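Putative cytochrome P450 120 (Synechocystis sp., PDB 2VE3) binds heme and retinoic acid and is probably a cytochrome P450 monooxygenase that inserts oxygen into its substrate. Local coordinates at residues A[120-129]-A[396-407]. Sequence-based numbering, arbitrary orientation.
With HEM (protoporphyrin IX containing Fe), chain C.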
loop_
_atom_site.group_PDB
_atom_site.type_symbol
_atom_site.label_atom_id
_atom_site.label_comp_id
_atom_site.label_asym_id
_atom_site.label_seq_id
_atom_site.Cartn_x
_atom_site.Cartn_y
_atom_site.Cartn_z
ATOM N N TYR A 120 7.378 13.455 -12.873
ATOM C CA TYR A 120 7.136 13.642 -11.432
ATOM C C TYR A 120 8.426 13.914 -10.647
ATOM O O TYR A 120 8.398 14.534 -9.583
ATOM C CB TYR A 120 6.427 12.423 -10.830
ATOM C CG TYR A 120 4.937 12.304 -11.107
ATOM C CD1 TYR A 120 4.151 13.429 -11.369
ATOM C CD2 TYR A 120 4.301 11.059 -11.052
ATOM C CE1 TYR A 120 2.771 13.315 -11.601
ATOM C CE2 TYR A 120 2.926 10.932 -11.278
ATOM C CZ TYR A 120 2.167 12.062 -11.554
ATOM O OH TYR A 120 0.811 11.948 -11.774
ATOM N N LEU A 121 9.551 13.455 -11.185
ATOM C CA LEU A 121 10.830 13.440 -10.455
ATOM C C LEU A 121 11.328 14.734 -9.792
ATOM O O LEU A 121 11.622 14.712 -8.589
ATOM C CB LEU A 121 11.943 12.849 -11.317
ATOM C CG LEU A 121 12.001 11.332 -11.331
ATOM C CD1 LEU A 121 13.377 10.922 -11.781
ATOM C CD2 LEU A 121 11.723 10.821 -9.929
ATOM N N PRO A 122 11.451 15.843 -10.567
ATOM C CA PRO A 122 11.983 17.096 -10.017
ATOM C C PRO A 122 11.292 17.556 -8.718
ATOM O O PRO A 122 11.982 17.879 -7.748
ATOM C CB PRO A 122 11.738 18.105 -11.148
ATOM C CG PRO A 122 11.745 17.283 -12.381
ATOM C CD PRO A 122 11.112 15.985 -12.000
ATOM N N LYS A 123 9.957 17.575 -8.699
ATOM C CA LYS A 123 9.211 17.980 -7.502
ATOM C C LYS A 123 9.365 16.955 -6.398
ATOM O O LYS A 123 9.446 17.319 -5.222
ATOM C CB LYS A 123 7.710 18.184 -7.777
ATOM C CG LYS A 123 7.312 19.457 -8.534
ATOM C CD LYS A 123 7.533 19.265 -10.025
ATOM C CE LYS A 123 7.013 17.903 -10.480
ATOM N NZ LYS A 123 7.938 17.255 -11.432
ATOM N N MET A 124 9.383 15.678 -6.782
ATOM C CA MET A 124 9.536 14.591 -5.814
ATOM C C MET A 124 10.893 14.644 -5.132
ATOM O O MET A 124 10.972 14.532 -3.925
ATOM C CB MET A 124 9.334 13.212 -6.448
ATOM C CG MET A 124 9.359 12.089 -5.402
ATOM S SD MET A 124 9.372 10.425 -6.077
ATOM C CE MET A 124 7.753 10.340 -6.841
ATOM N N ASP A 125 11.946 14.817 -5.922
ATOM C CA ASP A 125 13.307 14.912 -5.407
ATOM C C ASP A 125 13.514 16.174 -4.562
ATOM O O ASP A 125 14.263 16.158 -3.589
ATOM C CB ASP A 125 14.309 14.858 -6.564
ATOM C CG ASP A 125 15.756 14.764 -6.092
ATOM O OD1 ASP A 125 16.027 14.069 -5.086
ATOM O OD2 ASP A 125 16.627 15.377 -6.739
ATOM N N GLY A 126 12.843 17.260 -4.950
ATOM C CA GLY A 126 12.876 18.511 -4.201
ATOM C C GLY A 126 12.213 18.382 -2.837
ATOM O O GLY A 126 12.716 18.918 -1.848
ATOM N N ILE A 127 11.082 17.675 -2.780
ATOM C CA ILE A 127 10.413 17.416 -1.496
ATOM C C ILE A 127 11.289 16.489 -0.647
ATOM O O ILE A 127 11.480 16.724 0.550
ATOM C CB ILE A 127 8.982 16.815 -1.667
ATOM C CG1 ILE A 127 8.032 17.839 -2.295
ATOM C CG2 ILE A 127 8.411 16.356 -0.318
ATOM C CD1 ILE A 127 6.869 17.226 -3.088
ATOM N N VAL A 128 11.839 15.453 -1.290
ATOM C CA VAL A 128 12.658 14.439 -0.592
ATOM C C VAL A 128 13.929 15.020 0.081
ATOM O O VAL A 128 14.125 14.858 1.291
ATOM C CB VAL A 128 12.911 13.191 -1.477
ATOM C CG1 VAL A 128 13.983 12.305 -0.894
ATOM C CG2 VAL A 128 11.623 12.387 -1.590
ATOM N N GLN A 129 14.744 15.724 -0.704
ATOM C CA GLN A 129 15.953 16.397 -0.215
ATOM C C GLN A 129 15.679 17.435 0.865
ATOM O O GLN A 129 16.465 17.579 1.804
ATOM C CB GLN A 129 16.690 17.086 -1.362
ATOM C CG GLN A 129 17.187 16.166 -2.449
ATOM C CD GLN A 129 18.398 15.367 -2.032
ATOM O OE1 GLN A 129 18.319 14.515 -1.149
ATOM N NE2 GLN A 129 19.529 15.623 -2.681
ATOM N N PHE A 396 4.513 4.317 -9.505
ATOM C CA PHE A 396 4.624 5.470 -8.623
ATOM C C PHE A 396 5.308 5.099 -7.302
ATOM O O PHE A 396 6.186 5.824 -6.842
ATOM C CB PHE A 396 3.264 6.100 -8.323
ATOM C CG PHE A 396 3.362 7.351 -7.496
ATOM C CD1 PHE A 396 3.547 8.589 -8.108
ATOM C CD2 PHE A 396 3.351 7.285 -6.108
ATOM C CE1 PHE A 396 3.660 9.756 -7.346
ATOM C CE2 PHE A 396 3.465 8.442 -5.331
ATOM C CZ PHE A 396 3.626 9.686 -5.949
ATOM N N ALA A 397 4.865 3.995 -6.688
ATOM C CA ALA A 397 5.460 3.470 -5.461
ATOM C C ALA A 397 6.947 3.178 -5.637
ATOM O O ALA A 397 7.751 3.573 -4.785
ATOM C CB ALA A 397 4.748 2.220 -5.022
ATOM N N ARG A 398 7.299 2.470 -6.728
ATOM C CA ARG A 398 8.688 2.034 -6.968
ATOM C C ARG A 398 9.592 3.210 -7.240
ATOM O O ARG A 398 10.736 3.225 -6.771
ATOM C CB ARG A 398 8.799 1.021 -8.115
ATOM C CG ARG A 398 8.473 -0.392 -7.701
ATOM C CD ARG A 398 8.320 -1.315 -8.904
ATOM N NE ARG A 398 8.239 -2.701 -8.465
ATOM C CZ ARG A 398 7.524 -3.652 -9.051
ATOM N NH1 ARG A 398 6.790 -3.383 -10.128
ATOM N NH2 ARG A 398 7.537 -4.881 -8.548
ATOM N N LEU A 399 9.070 4.182 -8.005
ATOM C CA LEU A 399 9.737 5.462 -8.214
ATOM C C LEU A 399 10.115 6.147 -6.897
ATOM O O LEU A 399 11.283 6.486 -6.695
ATOM C CB LEU A 399 8.856 6.419 -9.032
ATOM C CG LEU A 399 9.470 7.792 -9.314
ATOM C CD1 LEU A 399 10.576 7.666 -10.343
ATOM C CD2 LEU A 399 8.410 8.764 -9.804
ATOM N N GLU A 400 9.133 6.336 -6.012
ATOM C CA GLU A 400 9.370 7.054 -4.759
ATOM C C GLU A 400 10.305 6.284 -3.821
ATOM O O GLU A 400 11.123 6.884 -3.141
ATOM C CB GLU A 400 8.052 7.398 -4.045
ATOM C CG GLU A 400 8.235 8.385 -2.890
ATOM C CD GLU A 400 6.949 8.859 -2.237
ATOM O OE1 GLU A 400 5.879 8.898 -2.898
ATOM O OE2 GLU A 400 7.024 9.233 -1.043
ATOM N N MET A 401 10.176 4.964 -3.792
ATOM C CA MET A 401 11.061 4.115 -3.000
ATOM C C MET A 401 12.503 4.222 -3.507
ATOM O O MET A 401 13.445 4.348 -2.721
ATOM C CB MET A 401 10.577 2.666 -3.053
ATOM C CG MET A 401 9.325 2.381 -2.232
ATOM S SD MET A 401 8.879 0.635 -2.203
ATOM C CE MET A 401 7.981 0.474 -3.749
ATOM N N LYS A 402 12.672 4.188 -4.828
ATOM C CA LYS A 402 14.012 4.206 -5.423
ATOM C C LYS A 402 14.688 5.552 -5.230
ATOM O O LYS A 402 15.810 5.607 -4.769
ATOM C CB LYS A 402 13.962 3.833 -6.900
ATOM C CG LYS A 402 15.057 2.879 -7.309
ATOM C CD LYS A 402 15.265 2.834 -8.810
ATOM C CE LYS A 402 14.348 1.846 -9.487
ATOM N NZ LYS A 402 15.014 1.228 -10.685
ATOM N N LEU A 403 13.999 6.639 -5.556
ATOM C CA LEU A 403 14.532 7.988 -5.298
ATOM C C LEU A 403 14.916 8.202 -3.836
ATOM O O LEU A 403 16.015 8.668 -3.562
ATOM C CB LEU A 403 13.550 9.072 -5.766
ATOM C CG LEU A 403 13.893 10.572 -5.813
ATOM C CD1 LEU A 403 15.313 10.896 -6.263
ATOM C CD2 LEU A 403 12.919 11.260 -6.733
ATOM N N PHE A 404 14.018 7.857 -2.911
ATOM C CA PHE A 404 14.274 8.045 -1.475
ATOM C C PHE A 404 15.470 7.216 -1.002
ATOM O O PHE A 404 16.329 7.707 -0.281
ATOM C CB PHE A 404 13.046 7.667 -0.639
ATOM C CG PHE A 404 13.273 7.762 0.838
ATOM C CD1 PHE A 404 13.067 8.961 1.506
ATOM C CD2 PHE A 404 13.700 6.659 1.562
ATOM C CE1 PHE A 404 13.276 9.059 2.887
ATOM C CE2 PHE A 404 13.912 6.741 2.940
ATOM C CZ PHE A 404 13.695 7.944 3.604
ATOM N N ALA A 405 15.481 5.949 -1.396
ATOM C CA ALA A 405 16.550 5.036 -1.065
ATOM C C ALA A 405 17.878 5.629 -1.533
ATOM O O ALA A 405 18.870 5.606 -0.790
ATOM C CB ALA A 405 16.303 3.692 -1.727
ATOM N N THR A 406 17.860 6.187 -2.743
ATOM C CA THR A 406 19.045 6.731 -3.389
ATOM C C THR A 406 19.566 7.967 -2.668
ATOM O O THR A 406 20.722 8.017 -2.281
ATOM C CB THR A 406 18.789 7.012 -4.905
ATOM O OG1 THR A 406 18.608 5.773 -5.601
ATOM C CG2 THR A 406 19.955 7.770 -5.537
ATOM N N ARG A 407 18.707 8.959 -2.477
ATOM C CA ARG A 407 19.114 10.189 -1.785
ATOM C C ARG A 407 19.520 9.992 -0.331
ATOM O O ARG A 407 20.400 10.700 0.168
ATOM C CB ARG A 407 18.031 11.253 -1.881
ATOM C CG ARG A 407 17.837 11.800 -3.270
ATOM C CD ARG A 407 19.114 12.388 -3.828
ATOM N NE ARG A 407 18.814 13.309 -4.914
ATOM C CZ ARG A 407 19.703 13.809 -5.766
ATOM N NH1 ARG A 407 20.982 13.459 -5.686
ATOM N NH2 ARG A 407 19.292 14.649 -6.719
HETATM C CHA HEM C . -4.509 -1.971 -5.434
HETATM C CHB HEM C . -0.509 -2.785 -2.794
HETATM C CHC HEM C . 1.005 1.759 -3.650
HETATM C CHD HEM C . -3.200 2.757 -5.794
HETATM C C1A HEM C . -3.559 -2.620 -4.656
HETATM C C2A HEM C . -3.583 -3.997 -4.198
HETATM C C3A HEM C . -2.462 -4.214 -3.483
HETATM C C4A HEM C . -1.714 -2.982 -3.445
HETATM C CMA HEM C . -2.023 -5.513 -2.781
HETATM C CAA HEM C . -4.682 -5.031 -4.538
HETATM C CBA HEM C . -5.782 -5.096 -3.483
HETATM C CGA HEM C . -6.867 -6.006 -4.018
HETATM O O1A HEM C . -6.567 -7.219 -4.220
HETATM O O2A HEM C . -8.018 -5.525 -4.237
HETATM C C1B HEM C . 0.268 -1.642 -2.831
HETATM C C2B HEM C . 1.616 -1.492 -2.301
HETATM C C3B HEM C . 2.037 -0.235 -2.547
HETATM C C4B HEM C . 0.966 0.443 -3.230
HETATM C CMB HEM C . 2.401 -2.620 -1.595
HETATM C CAB HEM C . 3.391 0.453 -2.172
HETATM C CBB HEM C . 4.571 -0.187 -2.168
HETATM C C1C HEM C . 0.030 2.431 -4.349
HETATM C C2C HEM C . 0.118 3.781 -4.868
HETATM C C3C HEM C . -1.046 4.066 -5.466
HETATM C C4C HEM C . -1.911 2.895 -5.322
HETATM C CMC HEM C . 1.370 4.696 -4.769
HETATM C CAC HEM C . -1.429 5.378 -6.211
HETATM C CBC HEM C . -1.690 6.534 -5.592
HETATM C C1D HEM C . -3.968 1.610 -5.815
HETATM C C2D HEM C . -5.350 1.575 -6.212
HETATM C C3D HEM C . -5.772 0.106 -6.097
HETATM C C4D HEM C . -4.585 -0.607 -5.665
HETATM C CMD HEM C . -6.221 2.780 -6.652
HETATM C CAD HEM C . -7.158 -0.512 -6.396
HETATM C CBD HEM C . -7.064 -1.265 -7.722
HETATM C CGD HEM C . -8.400 -1.865 -8.087
HETATM O O1D HEM C . -8.535 -2.291 -9.262
HETATM O O2D HEM C . -9.336 -1.926 -7.235
HETATM N NA HEM C . -2.410 -2.037 -4.178
HETATM N NB HEM C . -0.104 -0.433 -3.377
HETATM N NC HEM C . -1.224 1.917 -4.632
HETATM N ND HEM C . -3.543 0.313 -5.514
HETATM FE FE HEM C . -1.658 -0.114 -4.668
#
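R407 NH2 donates to D125 OD2 at 2.8 Å, and R407 NE donates to D125 OD1 at 2.9 Å. This side-on salt bridge ties helix 121-137 to helix 394-411, the helix that follows the heme-ligand loop in the cytochrome P450 fold. C391 of that loop is probably the axial iron ligand, as in other P450s. Both bonds are nearly straight and use the syn sides of the carboxylate, whose plane lies 18° from the guanidinium. The D125 side chain is set for this by CG anti to the backbone N (chi1 -172°). Q129 NE2 sits over one guanidinium face, offset toward its rim, with the amide almost parallel to it; Q129 NE2 is 3.3 Å from R407 NE. These are two donors, and no bond joins them. Q129 OE1 is held by Q411, while R407 NH1 bonds to Q410 and NH2 also to the carbonyl of Q291. Replacing R407 with a leucine would probably leave the D125 carboxylate without its countercharge and the Q129 amide without the flat group beside it.

The segment axes cross at -44° and come within 10.3 Å. M124 is the knob in a hole made by F396, L399, E400 and L403. Its chain runs out extended and bends only at its end, which brings CE against L399 CD2. M124 SD rests on the backbone at E400 CA, 3.6 Å away. L121 CD2 wedges between L399 CD1 and L403 CD2, closely packed against both. Further along, V128 CG1 touches the F404 ring obliquely.

At the heme end, Y120 CD2 meets the edge of the F396 ring near its plane, 3.9 Å from F396 CD1. F396, A397 and M401 line the heme pocket. F396 CD2 lies 3.5 Å from the heme methyl CMC.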